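Side-chain contacts in DUF1993 domain-containing protein (Shewanella denitrificans, PDB 2OQM), which is of unknown function but belongs to the DinB-like, mostly helical DUF1993 family and forms a two-subunit assembly: residues L21-L24 / T25-F29; S30-L33 / K34-N37; P137-G141 / K142-G146. All coordinates share one frame; numbering follows the deposited sequence. Where two conformers were deposited one is given.

Contact 1 (L21-L24 / T25-F29). With EDO (1,2-ethanediol), chain G.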
loop_
_atom_site.group_PDB
_atom_site.type_symbol
_atom_site.label_atom_id
_atom_site.label_comp_id
_atom_site.label_asym_id
_atom_site.label_seq_id
_atom_site.Cartn_x
_atom_site.Cartn_y
_atom_site.Cartn_z
ATOM N N LEU A 21 -0.772 -15.967 -3.036
ATOM C CA LEU A 21 0.449 -15.216 -3.379
ATOM C C LEU A 21 0.413 -14.758 -4.825
ATOM O O LEU A 21 0.807 -13.650 -5.125
ATOM C CB LEU A 21 1.710 -16.017 -3.021
ATOM C CG LEU A 21 2.073 -16.134 -1.528
ATOM C CD1 LEU A 21 3.121 -17.194 -1.196
ATOM C CD2 LEU A 21 2.446 -14.764 -0.894
ATOM N N TYR A 22 -0.081 -15.612 -5.725
ATOM C CA TYR A 22 -0.355 -15.249 -7.127
ATOM C C TYR A 22 -1.349 -14.051 -7.250
ATOM O O TYR A 22 -1.104 -13.085 -7.963
ATOM C CB TYR A 22 -0.909 -16.487 -7.881
ATOM C CG TYR A 22 -1.200 -16.225 -9.342
ATOM C CD1 TYR A 22 -0.184 -16.199 -10.290
ATOM C CD2 TYR A 22 -2.497 -15.960 -9.762
ATOM C CE1 TYR A 22 -0.470 -15.926 -11.618
ATOM C CE2 TYR A 22 -2.797 -15.690 -11.085
ATOM C CZ TYR A 22 -1.786 -15.675 -12.006
ATOM O OH TYR A 22 -2.075 -15.385 -13.303
ATOM N N ASP A 23 -2.460 -14.134 -6.553
ATOM C CA ASP A 23 -3.474 -13.091 -6.560
ATOM C C ASP A 23 -2.984 -11.783 -5.963
ATOM O O ASP A 23 -3.326 -10.721 -6.448
ATOM C CB ASP A 23 -4.732 -13.579 -5.811
ATOM C CG ASP A 23 -5.540 -14.589 -6.610
ATOM O OD1 ASP A 23 -5.330 -14.688 -7.844
ATOM O OD2 ASP A 23 -6.422 -15.241 -6.004
ATOM N N LEU A 24 -2.163 -11.848 -4.920
ATOM C CA LEU A 24 -1.679 -10.638 -4.255
ATOM C C LEU A 24 -0.652 -9.905 -5.112
ATOM O O LEU A 24 -0.480 -8.700 -4.977
ATOM C CB LEU A 24 -1.027 -11.010 -2.938
ATOM C CG LEU A 24 -1.897 -11.422 -1.771
ATOM C CD1 LEU A 24 -1.055 -12.044 -0.643
ATOM C CD2 LEU A 24 -2.700 -10.209 -1.311
ATOM N N THR A 25 0.075 -10.656 -5.939
ATOM C CA THR A 25 1.235 -10.113 -6.626
ATOM C C THR A 25 0.940 -10.020 -8.094
ATOM O O THR A 25 0.543 -8.951 -8.573
ATOM C CB THR A 25 2.528 -10.896 -6.295
ATOM O OG1 THR A 25 2.456 -12.268 -6.739
ATOM C CG2 THR A 25 2.852 -10.826 -4.754
ATOM N N VAL A 26 0.973 -11.129 -8.807
ATOM C CA VAL A 26 0.720 -11.064 -10.256
ATOM C C VAL A 26 -0.573 -10.329 -10.596
ATOM O O VAL A 26 -0.614 -9.424 -11.442
ATOM C CB VAL A 26 0.735 -12.468 -10.920
ATOM C CG1 VAL A 26 0.288 -12.375 -12.430
ATOM C CG2 VAL A 26 2.136 -13.028 -10.870
ATOM N N VAL A 27 -1.659 -10.738 -9.963
ATOM C CA VAL A 27 -2.959 -10.243 -10.369
ATOM C C VAL A 27 -3.169 -8.792 -9.850
ATOM O O VAL A 27 -3.407 -7.869 -10.632
ATOM C CB VAL A 27 -4.038 -11.180 -9.918
ATOM C CG1 VAL A 27 -5.440 -10.637 -10.331
ATOM C CG2 VAL A 27 -3.764 -12.609 -10.526
ATOM N N GLN A 28 -3.046 -8.580 -8.559
ATOM C CA GLN A 28 -3.304 -7.250 -7.996
ATOM C C GLN A 28 -2.264 -6.229 -8.363
ATOM O O GLN A 28 -2.602 -5.072 -8.618
ATOM C CB GLN A 28 -3.606 -7.304 -6.464
ATOM C CG GLN A 28 -3.876 -5.957 -5.834
ATOM C CD GLN A 28 -5.155 -5.264 -6.283
ATOM O OE1 GLN A 28 -6.041 -5.841 -6.966
ATOM N NE2 GLN A 28 -5.280 -4.018 -5.868
ATOM N N PHE A 29 -0.997 -6.631 -8.489
ATOM C CA PHE A 29 0.009 -5.689 -8.941
ATOM C C PHE A 29 -0.193 -5.275 -10.392
ATOM O O PHE A 29 0.111 -4.118 -10.751
ATOM C CB PHE A 29 1.414 -6.265 -8.868
ATOM C CG PHE A 29 1.985 -6.458 -7.467
ATOM C CD1 PHE A 29 1.355 -5.961 -6.331
ATOM C CD2 PHE A 29 3.219 -7.081 -7.325
ATOM C CE1 PHE A 29 1.948 -6.134 -5.061
ATOM C CE2 PHE A 29 3.800 -7.239 -6.089
ATOM C CZ PHE A 29 3.145 -6.760 -4.948
HETATM C C1 EDO G . -1.775 -7.039 -2.221
HETATM O O1 EDO G . -1.373 -6.632 -3.511
HETATM C C2 EDO G . -3.265 -6.819 -2.049
HETATM O O2 EDO G . -3.581 -5.466 -2.307
#

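Contact 2 (S30-L33 / K34-N37)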
loop_
_atom_site.group_PDB
_atom_site.type_symbol
_atom_site.label_atom_id
_atom_site.label_comp_id
_atom_site.label_asym_id
_atom_site.label_seq_id
_atom_site.Cartn_x
_atom_site.Cartn_y
_atom_site.Cartn_z
ATOM N N SER A 30 -0.630 -6.210 -11.244
ATOM C CA SER A 30 -1.001 -5.857 -12.628
ATOM C C SER A 30 -2.165 -4.848 -12.679
ATOM O O SER A 30 -2.158 -3.928 -13.454
ATOM C CB SER A 30 -1.368 -7.111 -13.444
ATOM O OG SER A 30 -0.237 -7.992 -13.612
ATOM N N LYS A 31 -3.187 -5.072 -11.885
ATOM C CA LYS A 31 -4.269 -4.122 -11.739
ATOM C C LYS A 31 -3.801 -2.757 -11.333
ATOM O O LYS A 31 -4.189 -1.768 -11.914
ATOM C CB LYS A 31 -5.280 -4.618 -10.702
ATOM C CG LYS A 31 -6.530 -3.746 -10.638
ATOM C CD LYS A 31 -7.550 -4.210 -9.553
ATOM C CE LYS A 31 -8.820 -3.376 -9.568
ATOM N NZ LYS A 31 -9.629 -3.624 -8.361
HETATM N N MSE A 32 -2.949 -2.682 -10.322
HETATM C CA MSE A 32 -2.499 -1.397 -9.819
HETATM C C MSE A 32 -1.601 -0.705 -10.846
HETATM O O MSE A 32 -1.591 0.520 -10.912
HETATM C CB MSE A 32 -1.755 -1.577 -8.526
HETATM C CG MSE A 32 -2.606 -2.022 -7.316
HETATM SE SE MSE A 32 -4.043 -0.764 -6.989
HETATM C CE MSE A 32 -2.932 0.824 -6.740
ATOM N N LEU A 33 -0.816 -1.455 -11.606
ATOM C CA LEU A 33 0.011 -0.851 -12.655
ATOM C C LEU A 33 -0.854 -0.306 -13.777
ATOM O O LEU A 33 -0.544 0.766 -14.325
ATOM C CB LEU A 33 1.087 -1.789 -13.201
ATOM C CG LEU A 33 2.206 -2.111 -12.208
ATOM C CD1 LEU A 33 3.082 -3.292 -12.663
ATOM C CD2 LEU A 33 3.048 -0.855 -11.819
ATOM N N LYS A 34 -1.902 -1.036 -14.146
ATOM C CA LYS A 34 -2.888 -0.510 -15.088
ATOM C C LYS A 34 -3.527 0.768 -14.535
ATOM O O LYS A 34 -3.783 1.746 -15.248
ATOM C CB LYS A 34 -3.936 -1.562 -15.383
ATOM C CG LYS A 34 -3.398 -2.741 -16.203
ATOM C CD LYS A 34 -4.500 -3.684 -16.602
ATOM C CE LYS A 34 -3.960 -5.077 -16.943
ATOM N NZ LYS A 34 -5.075 -6.101 -16.961
ATOM N N ASN A 35 -3.809 0.757 -13.257
ATOM C CA ASN A 35 -4.349 1.951 -12.600
ATOM C C ASN A 35 -3.374 3.116 -12.659
ATOM O O ASN A 35 -3.763 4.272 -12.914
ATOM C CB ASN A 35 -4.731 1.639 -11.157
ATOM C CG ASN A 35 -5.900 0.725 -11.032
ATOM O OD1 ASN A 35 -6.611 0.424 -12.010
ATOM N ND2 ASN A 35 -6.099 0.208 -9.813
ATOM N N LEU A 36 -2.087 2.825 -12.509
ATOM C CA LEU A 36 -1.068 3.855 -12.615
ATOM C C LEU A 36 -1.075 4.467 -14.036
ATOM O O LEU A 36 -0.891 5.689 -14.232
ATOM C CB LEU A 36 0.304 3.270 -12.266
ATOM C CG LEU A 36 1.453 4.267 -12.232
ATOM C CD1 LEU A 36 1.225 5.415 -11.243
ATOM C CD2 LEU A 36 2.767 3.470 -11.984
ATOM N N ASN A 37 -1.302 3.621 -15.027
ATOM C CA ASN A 37 -1.465 4.102 -16.411
ATOM C C ASN A 37 -2.614 5.060 -16.564
ATOM O O ASN A 37 -2.494 6.098 -17.260
ATOM C CB ASN A 37 -1.707 2.932 -17.376
ATOM C CG ASN A 37 -0.501 2.586 -18.184
ATOM O OD1 ASN A 37 0.293 3.455 -18.538
ATOM N ND2 ASN A 37 -0.395 1.321 -18.560
#

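Contact 3 (P137-G141 / K142-G146). With EDO (1,2-ethanediol), chain E.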
loop_
_atom_site.group_PDB
_atom_site.type_symbol
_atom_site.label_atom_id
_atom_site.label_comp_id
_atom_site.label_asym_id
_atom_site.label_seq_id
_atom_site.Cartn_x
_atom_site.Cartn_y
_atom_site.Cartn_z
ATOM N N PRO A 137 20.795 -8.311 -1.501
ATOM C CA PRO A 137 22.264 -8.133 -1.366
ATOM C C PRO A 137 22.727 -7.358 -0.135
ATOM O O PRO A 137 23.827 -7.582 0.326
ATOM C CB PRO A 137 22.649 -7.342 -2.634
ATOM C CG PRO A 137 21.538 -7.636 -3.623
ATOM C CD PRO A 137 20.284 -7.781 -2.785
ATOM N N ARG A 138 21.897 -6.471 0.394
ATOM C CA ARG A 138 22.286 -5.675 1.554
ATOM C C ARG A 138 21.842 -6.239 2.911
ATOM O O ARG A 138 21.925 -5.551 3.902
ATOM C CB ARG A 138 21.708 -4.278 1.392
ATOM C CG ARG A 138 22.474 -3.427 0.381
ATOM C CD ARG A 138 21.640 -2.243 -0.089
ATOM N NE ARG A 138 22.361 -1.346 -0.995
ATOM C CZ ARG A 138 22.747 -1.651 -2.237
ATOM N NH1 ARG A 138 22.523 -2.856 -2.774
ATOM N NH2 ARG A 138 23.379 -0.735 -2.958
ATOM N N TRP A 139 21.360 -7.475 2.949
ATOM C CA TRP A 139 20.856 -8.076 4.183
ATOM C C TRP A 139 21.834 -8.997 4.881
ATOM O O TRP A 139 21.450 -9.671 5.836
ATOM C CB TRP A 139 19.580 -8.873 3.893
ATOM C CG TRP A 139 18.414 -8.052 3.461
ATOM C CD1 TRP A 139 18.361 -6.682 3.317
ATOM C CD2 TRP A 139 17.122 -8.536 3.146
ATOM N NE1 TRP A 139 17.114 -6.297 2.922
ATOM C CE2 TRP A 139 16.329 -7.413 2.791
ATOM C CE3 TRP A 139 16.552 -9.816 3.085
ATOM C CZ2 TRP A 139 15.001 -7.539 2.393
ATOM C CZ3 TRP A 139 15.233 -9.943 2.699
ATOM C CH2 TRP A 139 14.465 -8.801 2.350
ATOM N N GLN A 140 23.086 -9.033 4.404
ATOM C CA GLN A 140 24.140 -9.818 5.006
ATOM C C GLN A 140 23.758 -11.284 5.230
ATOM O O GLN A 140 24.133 -11.902 6.214
ATOM C CB GLN A 140 24.646 -9.144 6.293
ATOM C CG GLN A 140 25.220 -7.700 6.092
ATOM C CD GLN A 140 24.137 -6.570 6.167
ATOM O OE1 GLN A 140 23.049 -6.751 6.737
ATOM N NE2 GLN A 140 24.448 -5.406 5.577
ATOM N N GLY A 141 23.049 -11.859 4.267
ATOM C CA GLY A 141 22.701 -13.275 4.291
ATOM C C GLY A 141 21.429 -13.561 5.053
ATOM O O GLY A 141 20.940 -14.665 5.051
ATOM N N LYS A 142 20.861 -12.566 5.692
ATOM C CA LYS A 142 19.638 -12.802 6.429
ATOM C C LYS A 142 18.485 -12.927 5.425
ATOM O O LYS A 142 18.568 -12.388 4.321
ATOM C CB LYS A 142 19.366 -11.670 7.398
ATOM C CG LYS A 142 20.457 -11.443 8.433
ATOM C CD LYS A 142 20.012 -10.441 9.493
ATOM C CE LYS A 142 19.931 -9.024 8.934
ATOM N NZ LYS A 142 21.232 -8.520 8.409
ATOM N N TYR A 143 17.440 -13.654 5.795
ATOM C CA TYR A 143 16.333 -13.906 4.867
ATOM C C TYR A 143 14.983 -13.679 5.495
ATOM O O TYR A 143 14.819 -13.679 6.731
ATOM C CB TYR A 143 16.429 -15.308 4.267
ATOM C CG TYR A 143 15.962 -16.405 5.200
ATOM C CD1 TYR A 143 16.845 -16.997 6.091
ATOM C CD2 TYR A 143 14.641 -16.836 5.200
ATOM C CE1 TYR A 143 16.428 -17.982 6.969
ATOM C CE2 TYR A 143 14.222 -17.829 6.071
ATOM C CZ TYR A 143 15.121 -18.397 6.953
ATOM O OH TYR A 143 14.722 -19.364 7.834
ATOM N N LEU A 144 13.998 -13.505 4.606
ATOM C CA LEU A 144 12.570 -13.582 4.944
ATOM C C LEU A 144 12.005 -14.720 4.113
ATOM O O LEU A 144 12.489 -14.993 3.048
ATOM C CB LEU A 144 11.856 -12.294 4.509
ATOM C CG LEU A 144 12.326 -10.969 5.104
ATOM C CD1 LEU A 144 11.534 -9.736 4.515
ATOM C CD2 LEU A 144 12.244 -11.046 6.609
ATOM N N THR A 145 10.952 -15.367 4.570
ATOM C CA THR A 145 10.297 -16.316 3.714
ATOM C C THR A 145 9.545 -15.506 2.629
ATOM O O THR A 145 9.309 -14.299 2.784
ATOM C CB THR A 145 9.248 -17.102 4.473
ATOM O OG1 THR A 145 8.224 -16.201 4.936
ATOM C CG2 THR A 145 9.875 -17.871 5.672
ATOM N N GLY A 146 9.155 -16.172 1.555
ATOM C CA GLY A 146 8.482 -15.489 0.494
ATOM C C GLY A 146 7.168 -14.892 0.969
ATOM O O GLY A 146 6.780 -13.826 0.546
HETATM C C1 EDO E . 6.432 -18.538 5.651
HETATM O O1 EDO E . 6.294 -17.517 6.658
HETATM C C2 EDO E . 5.433 -19.683 5.791
HETATM O O2 EDO E . 4.154 -19.239 6.256
#

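Contact 1 (L21-L24 / T25-F29)
At a wider pi-type turn of helix 13-50, Y22 meets V26 and V27. There backbone bonds run from i+5 back to i: V27 N reaches Y22 O at 3.1 Å, in the carbonyl plane, and Q28 N reaches D23 O at 3.0 Å. Y22 has CG anti to its backbone N (chi1 -179°), which carries the ring along the helix to the two valines. V26 CB sits over one ring face, 4.1 Å from the centroid, in a CH-pi contact. V27 CG2 comes obliquely to Y22 CE2 at 3.3 Å. Putting an alanine at Y22 would probably leave V26 and V27 without their aromatic neighbour on this turn. D23 OD2 bonds Y147 OH of the second subunit. The long first helix of this helical, DinB-like fold thus faces the subunit interface here, while T25 turns inward to V84 and L87. T25 OG1 bonds L21 O at 2.7 Å. That carbonyl also takes a weak bond from T25 N. L24 O lies over one face of the F29 ring, 3.5 Å from CE1, and accepts a bond from ethanediol O1 at 2.7 Å. The diol also bonds Y159 OH of the same chain and I151 O of the second subunit.

Contact 2 (S30-L33 / K34-N37)
K34 bonds back to S30: its backbone N donates to S30 O at 3.0 Å, with an N-H...O angle of 167°. Its side chain starts close to the same carbonyl, with K34 CG 3.2 Å from S30 O, and then runs extended back along the helix past that carbonyl, its amine end leading away. The hydroxyl of S30 turns the other way along the helix and bonds V26 O.

N35 is one turn past K31, and its N donates to K31 O at 2.9 Å. A chi1 of -69° puts CG opposite the carbonyl carbon, and the amide of N35 folds back toward the preceding turn. ND2 ends 3.6 Å from the selenium of selenomethionine M32 and 4.1 Å from K31 CG. The same amide nitrogen makes weak bonds to Y181 O and L182 O. K31, extended beyond CG, crosses N35 obliquely and carries its NZ away. That NZ bonds A184 O and forms a salt bridge with E152 of the second subunit.

L36 N donates to M32 O at 2.8 Å. Its side chain is apolar and meets L33 loosely, CD2 to CD2 at 4.3 Å. L36 also packs on V73 and L33 on A80, both of helix 69-87. L33 touches V114 of helix 104-119 as well.

N37 N bonds L33 O at 3.0 Å. Four successive i to i+4 bonds mark regular alpha-helix. L33 and L36 form part of the apolar side that helix 13-50 turns to its neighbours in the helical bundle.

Contact 3 (P137-G141 / K142-G146)
Both nitrogens of K142 grip one backbone oxygen, W139 O. The main-chain N donates at 3.0 Å and the side-chain NZ at 2.8 Å. They come from opposite faces of the carbonyl plane, each well out of it. The first bond closes a type I' beta turn from W139 to K142. The second needs a curled lysine: the chain bends at chi3 (-71°) and chi4 (-60°), which brings NZ back over the turn. Q140 lies alongside K142 and points the same way, and its OE1 is 3.0 Å from NZ. The positive charge of the lysine would probably polarise the W139 carbonyl further.

Two residues inside the turn have positive phi, Q140 and G141. With phi at 87°, a CB on G141 would collide with Q140 O, which explains the glycine.

The indole of W139 lies on the other side of the loop from the lysine tail. K142 O sits at its edge, in the ring plane, 3.5 Å from CE3. The far end of the six-membered ring meets L144, with CH2 3.8 Å from CD1. The two side chains cross at about a right angle. Y187 of the second subunit meets the W139 ring and makes a cation-pi contact with K142.

The turn belongs to the loop joining strands 133-134 and 144-145. These pair antiparallel, with L144 bonded to I134 through the backbone. T145 then N-caps helix 146-172, its OG1 also taking a weak bond from ethanediol O1.

The three contacts follow one another along the chain. Contacts 1 and 2 adjoin on helix 13-50, with centres 12 Å apart. Contact 3 comes much later, in the loop between strands 133-134 and 144-145 and at the start of helix 146-172. Its centre is 22 Å from that of contact 1 and 28 Å from that of contact 2. Contacts 1 and 3 approach to about 5 Å at their nearest atoms but do not touch. Helix 146-172 packs on side chains of contacts 1 and 2. All three contacts also reach the second subunit, so the first helix and the two-stranded hairpin both contribute to the dimer.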